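Local coordinates for prohead core protein protease (Enterobacteria phage T4, PDB 5JBL) that is a serine protease of the prohead core, activated by autocatalytic cleavage after prohead assembly, that processes many prohead proteins and so clears space for the phage DNA, at residues Glu28-Pro33 / Arg74-Arg79; Leu99-Ala104 / Ala159-Gly164. The protein carries 3 engineered substitutions. One frame throughout, in Å; residues are numbered along the deposited sequence.

Contact 1. Residues Glu28-Pro33 / Arg74-Arg79; sequences ETWGQP and RLYPKR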
ATOM      1  N   GLU C  28      15.500  -5.462  21.856  1.00 17.44           N
ATOM      2  CA  GLU C  28      16.955  -5.445  21.807  1.00 19.40           C
ATOM      3  C   GLU C  28      17.412  -5.518  20.365  1.00 23.86           C
ATOM      4  O   GLU C  28      16.786  -6.193  19.552  1.00 23.69           O
ATOM      5  CB  GLU C  28      17.555  -6.616  22.576  1.00 21.02           C
ATOM      6  CG  GLU C  28      16.879  -6.929  23.899  1.00 19.88           C
ATOM      7  CD  GLU C  28      17.055  -5.841  24.950  1.00 26.38           C
ATOM      8  OE1 GLU C  28      17.938  -4.968  24.793  1.00 27.88           O
ATOM      9  OE2 GLU C  28      16.296  -5.859  25.941  1.00 24.67           O
ATOM     10  N   THR C  29      18.495  -4.818  20.046  1.00 19.83           N
ATOM     11  CA  THR C  29      19.193  -5.027  18.787  1.00 18.96           C
ATOM     12  C   THR C  29      20.443  -5.862  19.048  1.00 20.83           C
ATOM     13  O   THR C  29      21.103  -5.714  20.081  1.00 21.05           O
ATOM     14  CB  THR C  29      19.553  -3.694  18.129  1.00 26.70           C
ATOM     15  OG1 THR C  29      20.336  -2.913  19.045  1.00 28.00           O
ATOM     16  CG2 THR C  29      18.298  -2.941  17.770  1.00 29.61           C
ATOM     17  N   TRP C  30      20.745  -6.768  18.122  1.00 21.82           N
ATOM     18  CA  TRP C  30      21.830  -7.721  18.317  1.00 22.52           C
ATOM     19  C   TRP C  30      22.844  -7.735  17.174  1.00 27.44           C
ATOM     20  O   TRP C  30      23.668  -8.651  17.115  1.00 27.10           O
ATOM     21  CB  TRP C  30      21.271  -9.131  18.503  1.00 19.20           C
ATOM     22  CG  TRP C  30      20.364  -9.299  19.674  1.00 18.65           C
ATOM     23  CD1 TRP C  30      19.001  -9.443  19.638  1.00 21.07           C
ATOM     24  CD2 TRP C  30      20.741  -9.384  21.054  1.00 18.35           C
ATOM     25  NE1 TRP C  30      18.509  -9.604  20.919  1.00 17.02           N
ATOM     26  CE2 TRP C  30      19.554  -9.566  21.803  1.00 17.45           C
ATOM     27  CE3 TRP C  30      21.963  -9.280  21.738  1.00 18.80           C
ATOM     28  CZ2 TRP C  30      19.556  -9.679  23.192  1.00 15.57           C
ATOM     29  CZ3 TRP C  30      21.960  -9.388  23.117  1.00 22.08           C
ATOM     30  CH2 TRP C  30      20.759  -9.580  23.831  1.00 20.05           C
ATOM     31  N   GLY C  31      22.800  -6.777  16.259  1.00 29.51           N
ATOM     32  CA  GLY C  31      23.801  -6.701  15.212  1.00 22.54           C
ATOM     33  C   GLY C  31      23.385  -7.408  13.944  1.00 14.74           C
ATOM     34  O   GLY C  31      22.222  -7.755  13.731  1.00 14.25           O
ATOM     35  N   GLN C  32      24.371  -7.612  13.066  1.00 19.78           N
ATOM     36  CA  GLN C  32      24.105  -8.184  11.750  1.00 15.94           C
ATOM     37  C   GLN C  32      24.497  -9.647  11.757  1.00 19.60           C
ATOM     38  O   GLN C  32      25.670  -9.962  12.030  1.00 18.64           O
ATOM     39  CB  GLN C  32      24.880  -7.449  10.664  1.00 21.16           C
ATOM     40  CG  GLN C  32      24.478  -6.002  10.436  1.00 24.51           C
ATOM     41  CD  GLN C  32      25.461  -5.295   9.519  1.00 32.18           C
ATOM     42  OE1 GLN C  32      26.653  -5.283   9.796  1.00 36.53           O
ATOM     43  NE2 GLN C  32      24.972  -4.730   8.411  1.00 21.56           N
ATOM     44  N   PRO C  33      23.571 -10.563  11.507  1.00 18.99           N
ATOM     45  CA  PRO C  33      23.955 -11.974  11.413  1.00 25.55           C
ATOM     46  C   PRO C  33      24.897 -12.186  10.238  1.00 25.23           C
ATOM     47  O   PRO C  33      24.730 -11.597   9.166  1.00 24.84           O
ATOM     48  CB  PRO C  33      22.619 -12.697  11.210  1.00 24.66           C
ATOM     49  CG  PRO C  33      21.571 -11.742  11.584  1.00 23.19           C
ATOM     50  CD  PRO C  33      22.117 -10.354  11.505  1.00 20.73           C
ATOM     51  N   ARG C  74      21.815  -3.662  28.589  1.00 30.98           N
ATOM     52  CA  ARG C  74      21.112  -4.726  29.291  1.00 27.04           C
ATOM     53  C   ARG C  74      21.873  -6.033  29.150  1.00 23.63           C
ATOM     54  O   ARG C  74      22.433  -6.323  28.090  1.00 28.54           O
ATOM     55  CB  ARG C  74      19.694  -4.905  28.738  1.00 28.59           C
ATOM     56  CG  ARG C  74      18.825  -3.709  28.961  1.00 27.62           C
ATOM     57  CD  ARG C  74      17.600  -3.795  28.098  1.00 24.58           C
ATOM     58  NE  ARG C  74      16.786  -2.599  28.240  1.00 30.12           N
ATOM     59  CZ  ARG C  74      15.766  -2.296  27.448  1.00 32.10           C
ATOM     60  NH1 ARG C  74      15.443  -3.108  26.449  1.00 30.13           N
ATOM     61  NH2 ARG C  74      15.070  -1.186  27.667  1.00 33.92           N
ATOM     62  N   LEU C  75      21.868  -6.830  30.210  1.00 23.14           N
ATOM     63  CA  LEU C  75      22.513  -8.132  30.208  1.00 25.56           C
ATOM     64  C   LEU C  75      21.455  -9.189  30.477  1.00 23.79           C
ATOM     65  O   LEU C  75      20.696  -9.073  31.448  1.00 26.11           O
ATOM     66  CB  LEU C  75      23.623  -8.193  31.271  1.00 28.74           C
ATOM     67  CG  LEU C  75      24.466  -9.472  31.371  1.00 29.79           C
ATOM     68  CD1 LEU C  75      25.871  -9.125  31.820  1.00 26.59           C
ATOM     69  CD2 LEU C  75      23.862 -10.491  32.332  1.00 29.86           C
ATOM     70  N   TYR C  76      21.428 -10.233  29.633  1.00 22.47           N
ATOM     71  CA  TYR C  76      20.521 -11.354  29.826  1.00 20.29           C
ATOM     72  C   TYR C  76      21.282 -12.505  30.472  1.00 21.60           C
ATOM     73  O   TYR C  76      22.147 -13.098  29.816  1.00 22.89           O
ATOM     74  CB  TYR C  76      19.918 -11.796  28.490  1.00 23.39           C
ATOM     75  CG  TYR C  76      18.878 -10.852  27.944  1.00 22.75           C
ATOM     76  CD1 TYR C  76      19.233  -9.604  27.445  1.00 20.17           C
ATOM     77  CD2 TYR C  76      17.537 -11.207  27.932  1.00 21.82           C
ATOM     78  CE1 TYR C  76      18.277  -8.729  26.960  1.00 18.79           C
ATOM     79  CE2 TYR C  76      16.585 -10.353  27.450  1.00 20.06           C
ATOM     80  CZ  TYR C  76      16.952  -9.123  26.960  1.00 23.28           C
ATOM     81  OH  TYR C  76      15.965  -8.295  26.491  1.00 24.41           O
ATOM     82  N   PRO C  77      21.019 -12.855  31.730  1.00 23.28           N
ATOM     83  CA  PRO C  77      21.719 -14.001  32.336  1.00 29.01           C
ATOM     84  C   PRO C  77      21.417 -15.295  31.589  1.00 26.79           C
ATOM     85  O   PRO C  77      20.315 -15.489  31.066  1.00 26.86           O
ATOM     86  CB  PRO C  77      21.175 -14.033  33.772  1.00 30.28           C
ATOM     87  CG  PRO C  77      20.727 -12.603  34.042  1.00 24.99           C
ATOM     88  CD  PRO C  77      20.186 -12.128  32.706  1.00 25.07           C
ATOM     89  N   LYS C  78      22.410 -16.199  31.551  1.00 26.62           N
ATOM     90  CA  LYS C  78      22.298 -17.353  30.658  1.00 28.50           C
ATOM     91  C   LYS C  78      21.119 -18.250  31.026  1.00 28.12           C
ATOM     92  O   LYS C  78      20.381 -18.710  30.144  1.00 29.91           O
ATOM     93  CB  LYS C  78      23.588 -18.172  30.646  1.00 38.47           C
ATOM     94  CG  LYS C  78      23.516 -19.256  29.570  1.00 44.18           C
ATOM     95  CD  LYS C  78      24.846 -19.887  29.235  1.00 54.81           C
ATOM     96  CE  LYS C  78      24.718 -20.774  28.005  1.00 57.50           C
ATOM     97  NZ  LYS C  78      25.904 -21.658  27.847  1.00 63.09           N
ATOM     98  N   ARG C  79      20.930 -18.514  32.319  1.00 32.56           N
ATOM     99  CA  ARG C  79      19.839 -19.384  32.748  1.00 44.45           C
ATOM    100  C   ARG C  79      18.483 -18.805  32.347  1.00 38.81           C
ATOM    101  O   ARG C  79      17.569 -19.543  31.952  1.00 34.74           O
ATOM    102  CB  ARG C  79      19.930 -19.596  34.262  1.00 49.91           C
ATOM    103  CG  ARG C  79      18.963 -20.594  34.877  1.00 64.36           C
ATOM    104  CD  ARG C  79      19.321 -20.834  36.351  1.00 74.62           C
ATOM    105  NE  ARG C  79      18.211 -21.402  37.112  1.00 79.36           N
ATOM    106  CZ  ARG C  79      18.247 -21.651  38.418  1.00 85.08           C
ATOM    107  NH1 ARG C  79      19.341 -21.386  39.121  1.00 86.05           N
ATOM    108  NH2 ARG C  79      17.185 -22.167  39.024  1.00 87.65           N
TER
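Glu28, on strand 24-29, turns its carboxylate onto Arg74 and Tyr76, and a single oxygen serves both. The chain bends at its second torsion (chi2 -67°), carrying OE2 to within 2.5 Å of Tyr76 OH, a short bond donated by the phenol. Arg74, its chain extended from CG to NE, brings NH1 to 2.9 Å from the same Glu28 OE2; this salt bridge is fairly straight (158°) and lies near the guanidinium plane. The two donors reach OE2 from opposite faces of the carboxylate plane, so the oxygen is clasped between phenol and guanidinium, both set nearly perpendicular to the carboxylate. The other oxygen, OE1, accepts from Asn70 and Asn72, which fixes the rotation of the group, and the positive charge of Arg74 probably favours an ionised Glu28.

Two residues on, Trp30 lays the rim of one ring face over Glu28 CB and presents its outer edge to Tyr76, with Trp30 CH2 3.9 Å from Tyr76 CD1. The pair is an offset edge-to-face stack, the six-membered ring of Trp30 and the Tyr76 ring being 5.8 Å apart between centroids and inclined at 62°. Trp30 NE1 bonds to Ser160 OG, while Phe180 meets Tyr76 in a further edge-to-face pair. Further along, Gln32 NE2 bonds Ile155 O and Thr95 O of a neighbouring subunit. The enzyme cleaves after L/I-X-E, so the buried site around Glu28, at the inferred autolysis site, is probably the P1 specificity pocket, here filled by the N-terminal segment that blocks the catalytic centre.

Contact 2. Residues Leu99-Ala104 / Ala159-Gly164; sequences LGELNA and ASRGLG. Engineered in segment 99-104: Ala104 (natural residue His). Engineered in segment 159-164: Ala159 (natural residue Ser).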
ATOM      1  N   LEU C  99       7.063 -15.934  13.358  1.00 16.74           N
ATOM      2  CA  LEU C  99       7.175 -14.840  12.409  1.00 13.65           C
ATOM      3  C   LEU C  99       7.928 -13.655  13.006  1.00 18.30           C
ATOM      4  O   LEU C  99       7.972 -13.447  14.223  1.00 17.22           O
ATOM      5  CB  LEU C  99       5.781 -14.384  11.965  1.00 11.82           C
ATOM      6  CG  LEU C  99       4.914 -15.494  11.373  1.00 16.38           C
ATOM      7  CD1 LEU C  99       3.515 -15.000  10.994  1.00 18.01           C
ATOM      8  CD2 LEU C  99       5.623 -16.081  10.151  1.00 21.47           C
ATOM      9  N   GLY C 100       8.525 -12.855  12.114  1.00 12.80           N
ATOM     10  CA  GLY C 100       9.083 -11.582  12.506  1.00 15.19           C
ATOM     11  C   GLY C 100       8.819 -10.558  11.423  1.00 12.27           C
ATOM     12  O   GLY C 100       8.447 -10.908  10.313  1.00 14.97           O
ATOM     13  N   GLU C 101       9.052  -9.287  11.761  1.00 11.01           N
ATOM     14  CA  GLU C 101       8.660  -8.168  10.920  1.00 11.21           C
ATOM     15  C   GLU C 101       9.890  -7.425  10.416  1.00 16.30           C
ATOM     16  O   GLU C 101      11.021  -7.722  10.786  1.00 13.83           O
ATOM     17  CB  GLU C 101       7.734  -7.222  11.688  1.00 12.07           C
ATOM     18  CG  GLU C 101       6.490  -7.927  12.250  1.00 19.31           C
ATOM     19  CD  GLU C 101       5.515  -6.995  12.986  1.00 18.48           C
ATOM     20  OE1 GLU C 101       5.449  -5.786  12.668  1.00 18.55           O
ATOM     21  OE2 GLU C 101       4.799  -7.477  13.895  1.00 21.13           O
ATOM     22  N   LEU C 102       9.647  -6.450   9.555  1.00 18.72           N
ATOM     23  CA  LEU C 102      10.668  -5.510   9.116  1.00 14.09           C
ATOM     24  C   LEU C 102      10.415  -4.219   9.886  1.00 14.33           C
ATOM     25  O   LEU C 102       9.326  -3.651   9.776  1.00 14.22           O
ATOM     26  CB  LEU C 102      10.590  -5.288   7.604  1.00 16.90           C
ATOM     27  CG  LEU C 102      11.528  -4.262   6.948  1.00 15.03           C
ATOM     28  CD1 LEU C 102      12.971  -4.598   7.269  1.00 17.17           C
ATOM     29  CD2 LEU C 102      11.318  -4.276   5.439  1.00 17.68           C
ATOM     30  N   ASN C 103      11.405  -3.799  10.694  1.00 12.86           N
ATOM     31  CA  ASN C 103      11.292  -2.815  11.781  1.00 18.93           C
ATOM     32  C   ASN C 103      10.694  -3.466  13.018  1.00 22.24           C
ATOM     33  O   ASN C 103       9.742  -4.247  12.908  1.00 22.41           O
ATOM     34  CB  ASN C 103      10.433  -1.602  11.393  1.00 20.03           C
ATOM     35  CG  ASN C 103      11.060  -0.781  10.299  1.00 25.35           C
ATOM     36  OD1 ASN C 103      12.280  -0.638  10.246  1.00 21.52           O
ATOM     37  ND2 ASN C 103      10.229  -0.243   9.407  1.00 21.94           N
ATOM     38  N   ALA C 104      11.225  -3.140  14.200  1.00 19.39           N
ATOM     39  CA  ALA C 104      10.689  -3.689  15.436  1.00 25.20           C
ATOM     40  C   ALA C 104       9.654  -2.710  15.983  1.00 20.32           C
ATOM     41  O   ALA C 104      10.028  -1.635  16.468  1.00 21.55           O
ATOM     42  CB  ALA C 104      11.797  -3.933  16.451  1.00 23.45           C
ATOM     43  N   ALA C 159      16.592  -7.693  15.599  1.00 15.51           N
ATOM     44  CA  ALA C 159      16.123  -7.265  16.904  1.00 15.54           C
ATOM     45  C   ALA C 159      15.209  -8.338  17.458  1.00 18.18           C
ATOM     46  O   ALA C 159      14.497  -9.007  16.699  1.00 16.19           O
ATOM     47  CB  ALA C 159      15.343  -5.930  16.829  1.00 12.06           C
ATOM     48  N   SER C 160      15.206  -8.474  18.782  1.00 14.54           N
ATOM     49  CA  SER C 160      14.268  -9.359  19.458  1.00 18.05           C
ATOM     50  C   SER C 160      13.293  -8.518  20.267  1.00 18.91           C
ATOM     51  O   SER C 160      13.575  -7.363  20.595  1.00 20.93           O
ATOM     52  CB  SER C 160      14.992 -10.372  20.369  1.00 14.15           C
ATOM     53  OG  SER C 160      15.758  -9.716  21.382  1.00 15.87           O
ATOM     54  N   ARG C 161      12.126  -9.101  20.550  1.00 18.68           N
ATOM     55  CA  ARG C 161      11.104  -8.507  21.402  1.00 20.46           C
ATOM     56  C   ARG C 161      10.746  -9.456  22.541  1.00 20.84           C
ATOM     57  O   ARG C 161      10.669 -10.673  22.353  1.00 24.49           O
ATOM     58  CB  ARG C 161       9.834  -8.166  20.604  1.00 19.45           C
ATOM     59  CG  ARG C 161      10.009  -7.111  19.530  1.00 22.31           C
ATOM     60  CD  ARG C 161       8.664  -6.744  18.925  1.00 21.51           C
ATOM     61  NE  ARG C 161       8.505  -7.290  17.589  1.00 17.13           N
ATOM     62  CZ  ARG C 161       7.343  -7.451  16.974  1.00 19.58           C
ATOM     63  NH1 ARG C 161       6.208  -7.132  17.586  1.00 20.35           N
ATOM     64  NH2 ARG C 161       7.321  -7.941  15.742  1.00 22.04           N
ATOM     65  N   GLY C 162      10.511  -8.906  23.725  1.00 20.55           N
ATOM     66  CA  GLY C 162      10.119  -9.770  24.818  1.00 22.00           C
ATOM     67  C   GLY C 162       9.480  -8.956  25.919  1.00 21.60           C
ATOM     68  O   GLY C 162       9.375  -7.730  25.831  1.00 19.82           O
ATOM     69  N   LEU C 163       9.068  -9.659  26.977  1.00 16.75           N
ATOM     70  CA  LEU C 163       8.418  -9.052  28.127  1.00 21.94           C
ATOM     71  C   LEU C 163       9.196  -9.408  29.382  1.00 22.53           C
ATOM     72  O   LEU C 163       9.453 -10.587  29.641  1.00 25.53           O
ATOM     73  CB  LEU C 163       6.965  -9.523  28.264  1.00 26.34           C
ATOM     74  CG  LEU C 163       6.040  -9.174  27.097  1.00 29.01           C
ATOM     75  CD1 LEU C 163       4.738  -9.954  27.197  1.00 29.74           C
ATOM     76  CD2 LEU C 163       5.778  -7.672  27.049  1.00 24.20           C
ATOM     77  N   GLY C 164       9.564  -8.401  30.159  1.00 20.89           N
ATOM     78  CA  GLY C 164      10.297  -8.675  31.382  1.00 23.60           C
ATOM     79  C   GLY C 164      10.507  -7.410  32.181  1.00 21.09           C
ATOM     80  O   GLY C 164       9.895  -6.374  31.912  1.00 27.86           O
TER
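Ala104 and Ala159 face each other at the serine protease active site, replacing the natural histidine and serine, both engineered away. This is the sparse side of the contact: Ala104 is partly exposed, and the two methyls meet at 4.1 Å between Ala104 CB and Ala159 CB. Ala104 also packs on Ile27 of strand 24-29.

Deeper in, the same pair of segments is joined by buried charge. Arg161 points toward the 99-104 segment from strand 157-168, and a bend at its third torsion (chi3 -107°) presents the guanidinium to Glu101. The two side chains cross at about a right angle, and their flat groups are likewise perpendicular. The guanidinium is gripped on other sides too, by Asp187 at NE and by the carbonyls of Arg107 and Asn109 at NH1, so the arginine ties three parts of the chain together. Glu101 OE2 is shared in turn with Arg107 NH1 and the backbone N of Asp111. Across the contact, Arg161 NH2 lies 3.2 Å from Glu101 OE2 in a salt bridge, approaching from well above the carboxylate plane (68° out of it).

In the fold
Contact 1 closes before contact 2 opens along the chain, and their centres are 12 Å apart. Both reach the mixed sheet in which strand 24-29 runs antiparallel beside strand 157-168, while helix 78-93 leads from one contact into strand 99-101 of the other. They meet at the catalytic centre: Glu28 O lies 2.9 Å from Ser160 N, probably hydrogen-bonded, and 3.1 Å from Ala159 CB. The carbonyl of the inferred autolysis site thus rests against the engineered serine position, with the glutamate pocket of contact 1 next to the two engineered catalytic positions of contact 2. That arrangement is consistent with an N-terminus bound much as a substrate would be.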